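Local coordinates for 16L protein (Yaba-like disease virus, PDB 6TQP), which probably inhibits apoptosis of the infected host cell as a viral Bcl-2-like protein that binds a peptide in a surface groove of its helical bundle, at residues 139-142 with 143-147; 39-42 with 43-46; 64-68 with 69-73; 81-84 with 85-89; 21-24 with 25-29. All blocks are in the same frame, centred on the assembly; numbering follows the deposited sequence.

Interaction 1 of 5, residues 139-142 with 143-147; sequences DLIN and FINIK
Phe143 turns its N-H back to Asp139, with Phe143 N to Asp139 O at 3.1 Å. The same N-H also makes a weak bond to the carbonyl oxygen of Leu140. CG is anti to the backbone N (chi1 179°), which carries the ring away from residues 139-142, and it stacks on an aromatic side chain of the bound peptide. Ile144 follows, with Ile144 N bonded to Leu140 O at 3.1 Å. Its CG1 branch sits between the backbone N and the carbonyl carbon (chi1 61°). This lays CG1 against the carbonyl oxygens, 3.4 Å from both Leu140 O and Ile141 O. The other branch, CG2, meets Leu140 CD1 at 4.2 Å. Leu140, Ile141 and Ile144 form the inward face of helix 137-148, the last helix of the Bcl-2-like bundle. Leu140 and Ile141 lean on helix 12-27. Ile144 lies on helices 38-68 and 96-113. At Asn145 the backbone bond is short and nearly straight: Asn145 N to Ile141 O is 2.9 Å, at 169°. The side chain runs alongside Ile141, pointing the same way, and its ND2 is 3.4 Å from Ile141 CG2. Ile146 N bonds to Asn142 O at 3.1 Å. The poorly ordered Ile146 side chain also packs on an aromatic side chain of the peptide. The chain of Lys147, poorly ordered too, leads off to a salt bridge with Asp50.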
loop_
_atom_site.group_PDB
_atom_site.type_symbol
_atom_site.label_atom_id
_atom_site.label_comp_id
_atom_site.label_asym_id
_atom_site.label_seq_id
_atom_site.Cartn_x
_atom_site.Cartn_y
_atom_site.Cartn_z
ATOM N N ASP A 139 9.828 -11.851 1.463
ATOM C CA ASP A 139 8.555 -12.525 1.700
ATOM C C ASP A 139 7.458 -11.965 0.807
ATOM O O ASP A 139 6.619 -12.715 0.301
ATOM C CB ASP A 139 8.158 -12.400 3.168
ATOM C CG ASP A 139 9.165 -13.042 4.094
ATOM O OD1 ASP A 139 9.812 -14.022 3.667
ATOM O OD2 ASP A 139 9.316 -12.560 5.238
ATOM N N LEU A 140 7.443 -10.648 0.601
ATOM C CA LEU A 140 6.428 -10.070 -0.272
ATOM C C LEU A 140 6.651 -10.502 -1.717
ATOM O O LEU A 140 5.700 -10.843 -2.428
ATOM C CB LEU A 140 6.435 -8.547 -0.149
ATOM C CG LEU A 140 5.549 -7.755 -1.112
ATOM C CD1 LEU A 140 4.093 -8.181 -0.992
ATOM C CD2 LEU A 140 5.698 -6.286 -0.800
ATOM N N ILE A 141 7.905 -10.500 -2.166
ATOM C CA ILE A 141 8.194 -10.899 -3.536
ATOM C C ILE A 141 7.785 -12.351 -3.760
ATOM O O ILE A 141 7.140 -12.685 -4.762
ATOM C CB ILE A 141 9.683 -10.649 -3.845
ATOM C CG1 ILE A 141 9.957 -9.133 -3.882
ATOM C CG2 ILE A 141 10.091 -11.312 -5.179
ATOM C CD1 ILE A 141 11.422 -8.754 -4.019
ATOM N N ASN A 142 8.119 -13.235 -2.817
ATOM C CA ASN A 142 7.724 -14.636 -2.949
ATOM C C ASN A 142 6.215 -14.794 -3.020
ATOM O O ASN A 142 5.713 -15.682 -3.717
ATOM C CB ASN A 142 8.275 -15.457 -1.781
ATOM C CG ASN A 142 9.769 -15.644 -1.862
ATOM O OD1 ASN A 142 10.375 -15.430 -2.915
ATOM N ND2 ASN A 142 10.375 -16.053 -0.755
ATOM N N PHE A 143 5.471 -13.951 -2.312
ATOM C CA PHE A 143 4.020 -14.089 -2.314
ATOM C C PHE A 143 3.435 -13.703 -3.665
ATOM O O PHE A 143 2.523 -14.367 -4.159
ATOM C CB PHE A 143 3.412 -13.240 -1.201
ATOM C CG PHE A 143 1.922 -13.308 -1.134
ATOM C CD1 PHE A 143 1.290 -14.413 -0.597
ATOM C CD2 PHE A 143 1.151 -12.270 -1.607
ATOM C CE1 PHE A 143 -0.081 -14.472 -0.530
ATOM C CE2 PHE A 143 -0.220 -12.325 -1.545
ATOM C CZ PHE A 143 -0.839 -13.423 -1.010
ATOM N N ILE A 144 3.942 -12.633 -4.278
ATOM C CA ILE A 144 3.333 -12.181 -5.525
ATOM C C ILE A 144 3.873 -12.961 -6.719
ATOM O O ILE A 144 3.164 -13.130 -7.718
ATOM C CB ILE A 144 3.522 -10.667 -5.705
ATOM C CG1 ILE A 144 5.000 -10.304 -5.758
ATOM C CG2 ILE A 144 2.812 -9.919 -4.585
ATOM C CD1 ILE A 144 5.244 -8.825 -5.984
ATOM N N ASN A 145 5.119 -13.434 -6.658
ATOM C CA ASN A 145 5.601 -14.371 -7.669
ATOM C C ASN A 145 4.746 -15.629 -7.673
ATOM O O ASN A 145 4.167 -16.004 -8.696
ATOM C CB ASN A 145 7.067 -14.737 -7.415
ATOM C CG ASN A 145 8.038 -13.653 -7.859
ATOM O OD1 ASN A 145 7.691 -12.765 -8.634
ATOM N ND2 ASN A 145 9.271 -13.737 -7.371
ATOM N N ILE A 146 4.655 -16.295 -6.519
ATOM C CA ILE A 146 3.946 -17.566 -6.433
ATOM C C ILE A 146 2.434 -17.382 -6.516
ATOM O O ILE A 146 1.714 -18.351 -6.788
ATOM C CB ILE A 146 4.345 -18.296 -5.136
ATOM C CG1 ILE A 146 5.843 -18.615 -5.145
ATOM C CG2 ILE A 146 3.556 -19.591 -4.968
ATOM C CD1 ILE A 146 6.447 -18.793 -3.761
ATOM N N LYS A 147 1.930 -16.166 -6.286
ATOM C CA LYS A 147 0.499 -15.914 -6.443
ATOM C C LYS A 147 -0.011 -16.492 -7.756
ATOM O O LYS A 147 -1.118 -17.039 -7.819
ATOM C CB LYS A 147 0.227 -14.410 -6.345
ATOM C CG LYS A 147 -0.986 -13.892 -7.110
ATOM C CD LYS A 147 -2.311 -14.513 -6.662
ATOM C CE LYS A 147 -3.465 -13.949 -7.473
ATOM N NZ LYS A 147 -3.506 -12.459 -7.423
#

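Interaction 2 of 5, residues 39-42 with 43-46; sequences YENK and LLNL
Near the start of helix 38-68, the longest helix of the bundle, Tyr39 and Leu43 pack one turn apart. Leu43 CD1 touches Tyr39 CE2 at 3.6 Å. The methyl comes in obliquely, while Leu43 CG lies over one face of the ring, toward its rim. Tyr39 CG is anti to its own N (chi1 -180°), and this swings the ring along the helix toward Leu43. The backbone bond between the same two residues, Leu43 N to Tyr39 O, is 3.2 Å long. Leu44 N to Glu40 O is shorter, at 2.8 Å. The carboxylate of Glu40 is held elsewhere: it bonds to Ser37 N, just ahead of the helix, and to Asn18 ND2 on helix 12-27. On another side, the amides of Asn41 and Asn45 are neighbours. Asn41 ND2 and Asn45 ND2 are 3.8 Å apart, and the amide planes stand at 78° to each other. No hydrogen bond joins the two amides. Asn41 OD1 also lies 4.1 Å from Leu44 CD2, at the border between polar and apolar sides. Lys42 lies on the exposed side, and its backbone O takes a weak bond from Leu46 N. Tyr39 and Leu44 continue into contacts with helix 12-27, and Leu46 with helix 137-148. Such i to i+4 packing, apolar on one face and polar on the other, belongs to an amphipathic helix of a Bcl-2-like bundle.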
loop_
_atom_site.group_PDB
_atom_site.type_symbol
_atom_site.label_atom_id
_atom_site.label_comp_id
_atom_site.label_asym_id
_atom_site.label_seq_id
_atom_site.Cartn_x
_atom_site.Cartn_y
_atom_site.Cartn_z
ATOM N N TYR A 39 13.702 -5.149 -13.496
ATOM C CA TYR A 39 13.221 -6.009 -12.421
ATOM C C TYR A 39 12.064 -5.351 -11.683
ATOM O O TYR A 39 11.045 -5.990 -11.396
ATOM C CB TYR A 39 14.368 -6.329 -11.467
ATOM C CG TYR A 39 13.944 -7.227 -10.331
ATOM C CD1 TYR A 39 13.607 -8.554 -10.564
ATOM C CD2 TYR A 39 13.874 -6.747 -9.036
ATOM C CE1 TYR A 39 13.221 -9.377 -9.534
ATOM C CE2 TYR A 39 13.497 -7.566 -7.998
ATOM C CZ TYR A 39 13.164 -8.877 -8.257
ATOM O OH TYR A 39 12.775 -9.694 -7.229
ATOM N N GLU A 40 12.199 -4.059 -11.381
ATOM C CA GLU A 40 11.120 -3.347 -10.708
ATOM C C GLU A 40 9.857 -3.340 -11.558
ATOM O O GLU A 40 8.747 -3.491 -11.037
ATOM C CB GLU A 40 11.567 -1.917 -10.377
ATOM C CG GLU A 40 12.684 -1.847 -9.359
ATOM C CD GLU A 40 13.428 -0.530 -9.385
ATOM O OE1 GLU A 40 13.150 0.319 -10.273
ATOM O OE2 GLU A 40 14.317 -0.360 -8.524
ATOM N N ASN A 41 10.004 -3.186 -12.880
ATOM C CA ASN A 41 8.831 -3.169 -13.740
ATOM C C ASN A 41 8.096 -4.503 -13.687
ATOM O O ASN A 41 6.860 -4.544 -13.738
ATOM C CB ASN A 41 9.241 -2.824 -15.173
ATOM C CG ASN A 41 8.060 -2.688 -16.085
ATOM O OD1 ASN A 41 7.261 -1.774 -15.942
ATOM N ND2 ASN A 41 7.944 -3.597 -17.035
ATOM N N LYS A 42 8.837 -5.606 -13.572
ATOM C CA LYS A 42 8.192 -6.906 -13.424
ATOM C C LYS A 42 7.365 -6.953 -12.148
ATOM O O LYS A 42 6.220 -7.421 -12.152
ATOM C CB LYS A 42 9.243 -8.016 -13.422
ATOM C CG LYS A 42 9.851 -8.289 -14.788
ATOM C CD LYS A 42 11.018 -9.262 -14.675
ATOM C CE LYS A 42 11.611 -9.600 -16.036
ATOM N NZ LYS A 42 10.660 -10.409 -16.859
ATOM N N LEU A 43 7.922 -6.442 -11.053
ATOM C CA LEU A 43 7.198 -6.438 -9.788
ATOM C C LEU A 43 5.993 -5.519 -9.853
ATOM O O LEU A 43 4.943 -5.818 -9.271
ATOM C CB LEU A 43 8.122 -6.003 -8.663
ATOM C CG LEU A 43 9.328 -6.905 -8.389
ATOM C CD1 LEU A 43 10.181 -6.291 -7.305
ATOM C CD2 LEU A 43 8.929 -8.324 -7.987
ATOM N N LEU A 44 6.137 -4.382 -10.531
ATOM C CA LEU A 44 5.010 -3.475 -10.721
ATOM C C LEU A 44 3.830 -4.189 -11.374
ATOM O O LEU A 44 2.690 -4.085 -10.904
ATOM C CB LEU A 44 5.442 -2.274 -11.570
ATOM C CG LEU A 44 4.274 -1.354 -11.954
ATOM C CD1 LEU A 44 3.719 -0.612 -10.765
ATOM C CD2 LEU A 44 4.708 -0.387 -13.062
ATOM N N ASN A 45 4.077 -4.894 -12.482
ATOM C CA ASN A 45 2.987 -5.575 -13.176
ATOM C C ASN A 45 2.260 -6.548 -12.251
ATOM O O ASN A 45 1.034 -6.672 -12.310
ATOM C CB ASN A 45 3.518 -6.299 -14.419
ATOM C CG ASN A 45 3.995 -5.326 -15.490
ATOM O OD1 ASN A 45 3.576 -4.169 -15.507
ATOM N ND2 ASN A 45 4.867 -5.789 -16.387
ATOM N N LEU A 46 2.993 -7.227 -11.370
ATOM C CA LEU A 46 2.355 -8.176 -10.462
ATOM C C LEU A 46 1.535 -7.450 -9.401
ATOM O O LEU A 46 0.383 -7.811 -9.124
ATOM C CB LEU A 46 3.412 -9.056 -9.810
ATOM C CG LEU A 46 4.174 -9.970 -10.778
ATOM C CD1 LEU A 46 5.319 -10.662 -10.055
ATOM C CD2 LEU A 46 3.248 -11.002 -11.422
#

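Interaction 3 of 5, residues 64-68 with 69-73; sequences YICSL and LKVDD
Cys66 and Val71 meet across a Schellman motif that ends helix 38-68. Val71 N bonds back to Cys66 O at 3.2 Å, and Lys70 N bonds to Ser67 O. Lys70 takes a positive phi of 54°, which turns the chain out of the helix. The inner side is tightly packed. Val71 CG1 touches Cys66 CB at 3.6 Å, the apolar contact that commonly closes this motif. Just before it, Ile65 and Leu69 lie side by side and point the same way, with Ile65 CG2 to Leu69 CD1 at 3.7 Å. The backbone bond Leu69 N to Ile65 O is 2.8 Å. Met108 and Met112 of helix 96-113 touch Cys66, and Leu69 packs on helix 76-92. Ile65, Leu68 and Leu69 also touch the bound peptide, which is consistent with this helix end bordering the groove. The outer side is looser. Ser67 and Lys70 are exposed, and the Lys70 chain bends at its last two torsions. Asp72 is poorly ordered. A type I turn then runs from Lys70 to Asp73, held by Asp73 N to Lys70 O at 2.8 Å. Of the Lys70 side chain, CG comes nearest the helix end, 3.6 Å from Leu68 O.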
loop_
_atom_site.group_PDB
_atom_site.type_symbol
_atom_site.label_atom_id
_atom_site.label_comp_id
_atom_site.label_asym_id
_atom_site.label_seq_id
_atom_site.Cartn_x
_atom_site.Cartn_y
_atom_site.Cartn_z
ATOM N N TYR A 64 -14.309 2.764 4.170
ATOM C CA TYR A 64 -14.588 2.821 5.601
ATOM C C TYR A 64 -13.332 3.191 6.378
ATOM O O TYR A 64 -13.356 4.070 7.246
ATOM C CB TYR A 64 -15.149 1.477 6.054
ATOM C CG TYR A 64 -15.173 1.247 7.554
ATOM C CD1 TYR A 64 -16.117 1.869 8.355
ATOM C CD2 TYR A 64 -14.280 0.378 8.152
ATOM C CE1 TYR A 64 -16.146 1.656 9.714
ATOM C CE2 TYR A 64 -14.300 0.156 9.508
ATOM C CZ TYR A 64 -15.240 0.790 10.286
ATOM O OH TYR A 64 -15.266 0.565 11.645
ATOM N N ILE A 65 -12.211 2.546 6.060
ATOM C CA ILE A 65 -10.952 2.883 6.712
ATOM C C ILE A 65 -10.638 4.358 6.509
ATOM O O ILE A 65 -10.268 5.075 7.449
ATOM C CB ILE A 65 -9.826 1.987 6.174
ATOM C CG1 ILE A 65 -10.099 0.534 6.577
ATOM C CG2 ILE A 65 -8.456 2.464 6.683
ATOM C CD1 ILE A 65 -9.190 -0.468 5.892
ATOM N N CYS A 66 -10.777 4.833 5.271
ATOM C CA CYS A 66 -10.506 6.233 4.985
ATOM C C CYS A 66 -11.412 7.151 5.793
ATOM O O CYS A 66 -11.006 8.258 6.170
ATOM C CB CYS A 66 -10.678 6.494 3.488
ATOM S SG CYS A 66 -9.417 5.694 2.456
ATOM N N SER A 67 -12.655 6.732 6.042
ATOM C CA SER A 67 -13.527 7.517 6.913
ATOM C C SER A 67 -12.958 7.571 8.323
ATOM O O SER A 67 -12.931 8.632 8.958
ATOM C CB SER A 67 -14.941 6.934 6.942
ATOM O OG SER A 67 -15.747 7.650 7.857
ATOM N N LEU A 68 -12.501 6.432 8.834
ATOM C CA LEU A 68 -11.879 6.435 10.152
ATOM C C LEU A 68 -10.663 7.350 10.175
ATOM O O LEU A 68 -10.469 8.113 11.128
ATOM C CB LEU A 68 -11.472 5.019 10.550
ATOM C CG LEU A 68 -12.583 3.986 10.706
ATOM C CD1 LEU A 68 -11.966 2.643 11.108
ATOM C CD2 LEU A 68 -13.608 4.424 11.730
ATOM N N LEU A 69 -9.836 7.289 9.128
ATOM C CA LEU A 69 -8.604 8.071 9.063
ATOM C C LEU A 69 -8.848 9.548 8.781
ATOM O O LEU A 69 -7.884 10.324 8.775
ATOM C CB LEU A 69 -7.683 7.512 7.979
ATOM C CG LEU A 69 -7.233 6.066 8.144
ATOM C CD1 LEU A 69 -6.565 5.589 6.864
ATOM C CD2 LEU A 69 -6.298 5.957 9.321
ATOM N N LYS A 70 -10.094 9.947 8.528
ATOM C CA LYS A 70 -10.432 11.343 8.226
ATOM C C LYS A 70 -9.594 11.871 7.060
ATOM O O LYS A 70 -9.002 12.951 7.126
ATOM C CB LYS A 70 -10.251 12.219 9.467
ATOM C CG LYS A 70 -10.940 11.674 10.716
ATOM C CD LYS A 70 -10.419 12.330 11.996
ATOM C CE LYS A 70 -10.932 13.746 12.152
ATOM N NZ LYS A 70 -12.406 13.776 12.364
ATOM N N VAL A 71 -9.574 11.111 5.963
ATOM C CA VAL A 71 -8.701 11.447 4.841
ATOM C C VAL A 71 -9.070 12.766 4.193
ATOM O O VAL A 71 -8.297 13.285 3.377
ATOM C CB VAL A 71 -8.721 10.345 3.769
ATOM C CG1 VAL A 71 -8.214 9.042 4.352
ATOM C CG2 VAL A 71 -10.127 10.216 3.169
ATOM N N ASP A 72 -10.249 13.305 4.486
ATOM C CA ASP A 72 -10.578 14.620 3.955
ATOM C C ASP A 72 -9.725 15.712 4.591
ATOM O O ASP A 72 -9.593 16.794 4.014
ATOM C CB ASP A 72 -12.068 14.906 4.155
ATOM C CG ASP A 72 -12.454 15.011 5.622
ATOM O OD1 ASP A 72 -12.504 16.145 6.143
ATOM O OD2 ASP A 72 -12.697 13.960 6.254
ATOM N N ASP A 73 -9.126 15.444 5.751
ATOM C CA ASP A 73 -8.294 16.416 6.453
ATOM C C ASP A 73 -6.851 16.229 5.996
ATOM O O ASP A 73 -6.197 15.255 6.381
ATOM C CB ASP A 73 -8.437 16.231 7.963
ATOM C CG ASP A 73 -7.580 17.194 8.768
ATOM O OD1 ASP A 73 -6.700 17.860 8.189
ATOM O OD2 ASP A 73 -7.793 17.286 9.992
#

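Interaction 4 of 5, residues 81-84 with 85-89; sequences HIKD and QIIES
From His81 to Glu88, regular i to i+4 bonds run along helix 76-92, with Ile87 N to Lys83 O the straightest at 176°. The Gln85 amide stacks on the His81 ring. Their planes are 16° apart, and Gln85 NE2 sits above the ring centre, 3.5 Å from His81 CD2. That NE2 also bonds weakly to His81 O at 3.3 Å. A chi1 of -165° puts His81 CG roughly trans to N, which lays a ring face under this amide. On the inner side, Ile82 CG2 meets Ile86 CD1 at 3.6 Å, side by side. Lys83 curls at its last two torsions, and its NZ reaches Asp84 OD1 at 3.5 Å in a salt bridge. Asp84 OD2 pairs with Lys80. His81 ND1 hydrogen-bonds an acidic side chain of the bound peptide, and NE2 a polar one, weakly. That acid may favour a protonated ring; these bonds and the stacked amide would limit its rotation. The lysines probably offset Asp84's closeness to a peptide acid.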
loop_
_atom_site.group_PDB
_atom_site.type_symbol
_atom_site.label_atom_id
_atom_site.label_comp_id
_atom_site.label_asym_id
_atom_site.label_seq_id
_atom_site.Cartn_x
_atom_site.Cartn_y
_atom_site.Cartn_z
ATOM N N HIS A 81 -0.924 11.673 11.573
ATOM C CA HIS A 81 -1.810 10.737 12.257
ATOM C C HIS A 81 -2.151 9.543 11.366
ATOM O O HIS A 81 -2.130 8.390 11.819
ATOM C CB HIS A 81 -3.065 11.496 12.686
ATOM C CG HIS A 81 -3.914 10.782 13.687
ATOM N ND1 HIS A 81 -3.395 9.962 14.665
ATOM C CD2 HIS A 81 -5.253 10.797 13.877
ATOM C CE1 HIS A 81 -4.382 9.488 15.402
ATOM N NE2 HIS A 81 -5.519 9.980 14.946
ATOM N N ILE A 82 -2.457 9.793 10.091
ATOM C CA ILE A 82 -2.751 8.694 9.167
ATOM C C ILE A 82 -1.535 7.788 9.025
ATOM O O ILE A 82 -1.643 6.555 9.067
ATOM C CB ILE A 82 -3.195 9.246 7.798
ATOM C CG1 ILE A 82 -4.506 10.016 7.944
ATOM C CG2 ILE A 82 -3.336 8.117 6.778
ATOM C CD1 ILE A 82 -4.899 10.804 6.713
ATOM N N LYS A 83 -0.362 8.387 8.823
ATOM C CA LYS A 83 0.852 7.598 8.653
ATOM C C LYS A 83 1.046 6.665 9.836
ATOM O O LYS A 83 1.218 5.453 9.671
ATOM C CB LYS A 83 2.064 8.514 8.508
ATOM C CG LYS A 83 3.393 7.782 8.298
ATOM C CD LYS A 83 4.588 8.686 8.583
ATOM C CE LYS A 83 5.073 8.546 10.016
ATOM N NZ LYS A 83 5.840 7.290 10.225
ATOM N N ASP A 84 1.015 7.219 11.042
ATOM C CA ASP A 84 1.290 6.412 12.222
ATOM C C ASP A 84 0.256 5.308 12.399
ATOM O O ASP A 84 0.602 4.195 12.811
ATOM C CB ASP A 84 1.367 7.315 13.449
ATOM C CG ASP A 84 2.577 8.228 13.409
ATOM O OD1 ASP A 84 3.594 7.838 12.800
ATOM O OD2 ASP A 84 2.518 9.330 13.971
ATOM N N GLN A 85 -1.013 5.579 12.082
ATOM C CA GLN A 85 -2.029 4.535 12.211
ATOM C C GLN A 85 -1.791 3.414 11.204
ATOM O O GLN A 85 -1.929 2.230 11.539
ATOM C CB GLN A 85 -3.431 5.127 12.044
ATOM C CG GLN A 85 -3.857 6.009 13.215
ATOM C CD GLN A 85 -5.231 6.625 13.032
ATOM O OE1 GLN A 85 -6.218 6.131 13.579
ATOM N NE2 GLN A 85 -5.303 7.713 12.269
ATOM N N ILE A 86 -1.399 3.756 9.974
ATOM C CA ILE A 86 -1.156 2.715 8.980
ATOM C C ILE A 86 0.092 1.920 9.358
ATOM O O ILE A 86 0.101 0.679 9.333
ATOM C CB ILE A 86 -1.056 3.337 7.570
ATOM C CG1 ILE A 86 -2.407 3.934 7.165
ATOM C CG2 ILE A 86 -0.635 2.297 6.558
ATOM C CD1 ILE A 86 -2.388 4.742 5.846
ATOM N N ILE A 87 1.162 2.619 9.742
ATOM C CA ILE A 87 2.369 1.934 10.199
ATOM C C ILE A 87 2.045 0.996 11.357
ATOM O O ILE A 87 2.510 -0.149 11.397
ATOM C CB ILE A 87 3.451 2.964 10.587
ATOM C CG1 ILE A 87 3.848 3.788 9.352
ATOM C CG2 ILE A 87 4.631 2.271 11.276
ATOM C CD1 ILE A 87 5.318 4.122 9.241
ATOM N N GLU A 88 1.261 1.467 12.325
ATOM C CA GLU A 88 0.919 0.625 13.473
ATOM C C GLU A 88 0.174 -0.634 13.030
ATOM O O GLU A 88 0.470 -1.743 13.491
ATOM C CB GLU A 88 0.092 1.431 14.469
ATOM C CG GLU A 88 -0.278 0.658 15.697
ATOM C CD GLU A 88 -0.937 1.521 16.744
ATOM O OE1 GLU A 88 -0.521 2.688 16.921
ATOM O OE2 GLU A 88 -1.875 1.021 17.388
ATOM N N SER A 89 -0.789 -0.486 12.122
ATOM C CA SER A 89 -1.551 -1.644 11.671
ATOM C C SER A 89 -0.659 -2.638 10.951
ATOM O O SER A 89 -0.868 -3.855 11.047
ATOM C CB SER A 89 -2.691 -1.195 10.767
ATOM O OG SER A 89 -3.623 -0.424 11.503
#

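Interaction 5 of 5, residues 21-24 with 25-29; sequences VFYI and NEKAL
Tyr23 and Lys27 lie side by side, with the Lys27 chain folded over one face of the ring. Lys27 CG stands 4.2 Å from the centroid of the Tyr23 ring, 22° off its normal, a CH-pi contact. The Tyr23 ring swings opposite its own N, toward the next turn. Lys27 bends at chi2 (-57°) and again further out. This brings Lys27 CE to 3.5 Å from Tyr23 OH. The tip of Lys27 goes on to a long, weak ion pair with Glu111. Phe22 and Glu26 meet less fully: Phe22 CE1 is 3.5 Å from Glu26 OE1. The ring and carboxylate planes are 72° apart. Glu26 OE2 has a long, weak partner in Lys48. On a further side, Asn25 runs alongside Val21, with Asn25 ND2 3.7 Å from Val21 CG1. That amide makes no hydrogen bond to the Val21 carbonyl. Ala28 N bonds to Ile24 O at 2.8 Å near the helix end. A Schellman motif with Leu29 at positive phi turns the chain out. This contact lies at the C-terminal end of helix 12-27. Around it, Phe22 and Tyr23 pack on helix 38-68, Ile24 and Ala28 on helix 96-113, and Val21 on helix 120-134.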
loop_
_atom_site.group_PDB
_atom_site.type_symbol
_atom_site.label_atom_id
_atom_site.label_comp_id
_atom_site.label_asym_id
_atom_site.label_seq_id
_atom_site.Cartn_x
_atom_site.Cartn_y
_atom_site.Cartn_z
ATOM N N VAL A 21 6.204 3.659 -4.690
ATOM C CA VAL A 21 6.118 5.092 -4.966
ATOM C C VAL A 21 5.664 5.319 -6.397
ATOM O O VAL A 21 4.793 6.153 -6.665
ATOM C CB VAL A 21 7.466 5.774 -4.678
ATOM C CG1 VAL A 21 7.439 7.255 -5.106
ATOM C CG2 VAL A 21 7.793 5.645 -3.203
ATOM N N PHE A 22 6.245 4.571 -7.337
ATOM C CA PHE A 22 5.853 4.689 -8.734
ATOM C C PHE A 22 4.377 4.364 -8.914
ATOM O O PHE A 22 3.640 5.093 -9.591
ATOM C CB PHE A 22 6.718 3.762 -9.580
ATOM C CG PHE A 22 6.466 3.876 -11.057
ATOM C CD1 PHE A 22 5.432 3.171 -11.650
ATOM C CD2 PHE A 22 7.272 4.676 -11.850
ATOM C CE1 PHE A 22 5.198 3.266 -13.012
ATOM C CE2 PHE A 22 7.044 4.781 -13.214
ATOM C CZ PHE A 22 6.005 4.079 -13.797
ATOM N N TYR A 23 3.922 3.272 -8.295
ATOM C CA TYR A 23 2.535 2.839 -8.450
ATOM C C TYR A 23 1.570 3.879 -7.895
ATOM O O TYR A 23 0.605 4.278 -8.563
ATOM C CB TYR A 23 2.334 1.493 -7.748
ATOM C CG TYR A 23 0.917 0.979 -7.866
ATOM C CD1 TYR A 23 0.350 0.727 -9.113
ATOM C CD2 TYR A 23 0.138 0.772 -6.743
ATOM C CE1 TYR A 23 -0.950 0.265 -9.228
ATOM C CE2 TYR A 23 -1.160 0.309 -6.848
ATOM C CZ TYR A 23 -1.697 0.048 -8.086
ATOM O OH TYR A 23 -2.994 -0.406 -8.165
ATOM N N ILE A 24 1.809 4.322 -6.660
ATOM C CA ILE A 24 0.946 5.328 -6.049
ATOM C C ILE A 24 0.899 6.589 -6.908
ATOM O O ILE A 24 -0.176 7.159 -7.132
ATOM C CB ILE A 24 1.422 5.623 -4.613
ATOM C CG1 ILE A 24 1.282 4.368 -3.736
ATOM C CG2 ILE A 24 0.639 6.790 -4.003
ATOM C CD1 ILE A 24 -0.129 3.810 -3.610
ATOM N N ASN A 25 2.054 7.044 -7.408
ATOM C CA ASN A 25 2.050 8.224 -8.269
ATOM C C ASN A 25 1.253 7.967 -9.540
ATOM O O ASN A 25 0.555 8.859 -10.037
ATOM C CB ASN A 25 3.479 8.648 -8.617
ATOM C CG ASN A 25 4.220 9.245 -7.434
ATOM O OD1 ASN A 25 3.609 9.695 -6.458
ATOM N ND2 ASN A 25 5.543 9.255 -7.513
ATOM N N GLU A 26 1.343 6.753 -10.081
ATOM C CA GLU A 26 0.579 6.411 -11.275
ATOM C C GLU A 26 -0.922 6.474 -11.002
ATOM O O GLU A 26 -1.700 6.921 -11.856
ATOM C CB GLU A 26 1.003 5.027 -11.775
ATOM C CG GLU A 26 0.136 4.452 -12.891
ATOM C CD GLU A 26 0.765 3.229 -13.551
ATOM O OE1 GLU A 26 1.901 3.339 -14.059
ATOM O OE2 GLU A 26 0.125 2.158 -13.566
ATOM N N LYS A 27 -1.348 6.044 -9.813
ATOM C CA LYS A 27 -2.759 6.114 -9.445
ATOM C C LYS A 27 -3.189 7.523 -9.066
ATOM O O LYS A 27 -4.374 7.850 -9.187
ATOM C CB LYS A 27 -3.045 5.149 -8.284
ATOM C CG LYS A 27 -3.093 3.678 -8.698
ATOM C CD LYS A 27 -4.136 3.467 -9.784
ATOM C CE LYS A 27 -4.810 2.109 -9.726
ATOM N NZ LYS A 27 -6.277 2.275 -9.539
ATOM N N ALA A 28 -2.256 8.356 -8.609
ATOM C CA ALA A 28 -2.514 9.772 -8.411
ATOM C C ALA A 28 -2.587 10.535 -9.724
ATOM O O ALA A 28 -2.912 11.726 -9.707
ATOM C CB ALA A 28 -1.415 10.408 -7.560
ATOM N N LEU A 29 -2.260 9.889 -10.845
ATOM C CA LEU A 29 -2.137 10.572 -12.131
ATOM C C LEU A 29 -1.092 11.679 -12.041
ATOM O O LEU A 29 -1.245 12.759 -12.614
ATOM C CB LEU A 29 -3.489 11.114 -12.595
ATOM C CG LEU A 29 -4.544 10.007 -12.690
ATOM C CD1 LEU A 29 -5.954 10.581 -12.716
ATOM C CD2 LEU A 29 -4.284 9.129 -13.918
#

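Overall arrangement
From the N terminus the order is interaction 5, 2, 3, 4 and 1. Each contact closes a single turn, so none nests in or crosses another. Interaction 5 ends helix 12-27 and touches interaction 2 on helix 38-68 through Phe22, Tyr23 and Leu44. Interaction 3 ends that same helix, its centre about 30 Å from that of interaction 2. Interaction 4, on helix 76-92, packs on interaction 3 through Leu69, Val71, Ile82 and Gln85. Interaction 1, on helix 137-148, returns to interaction 2 at Tyr39, Leu43 and Leu46. Interactions 1, 3 and 4 all touch the bound peptide; 1 and 3 lie on opposite sides of the chain's centre.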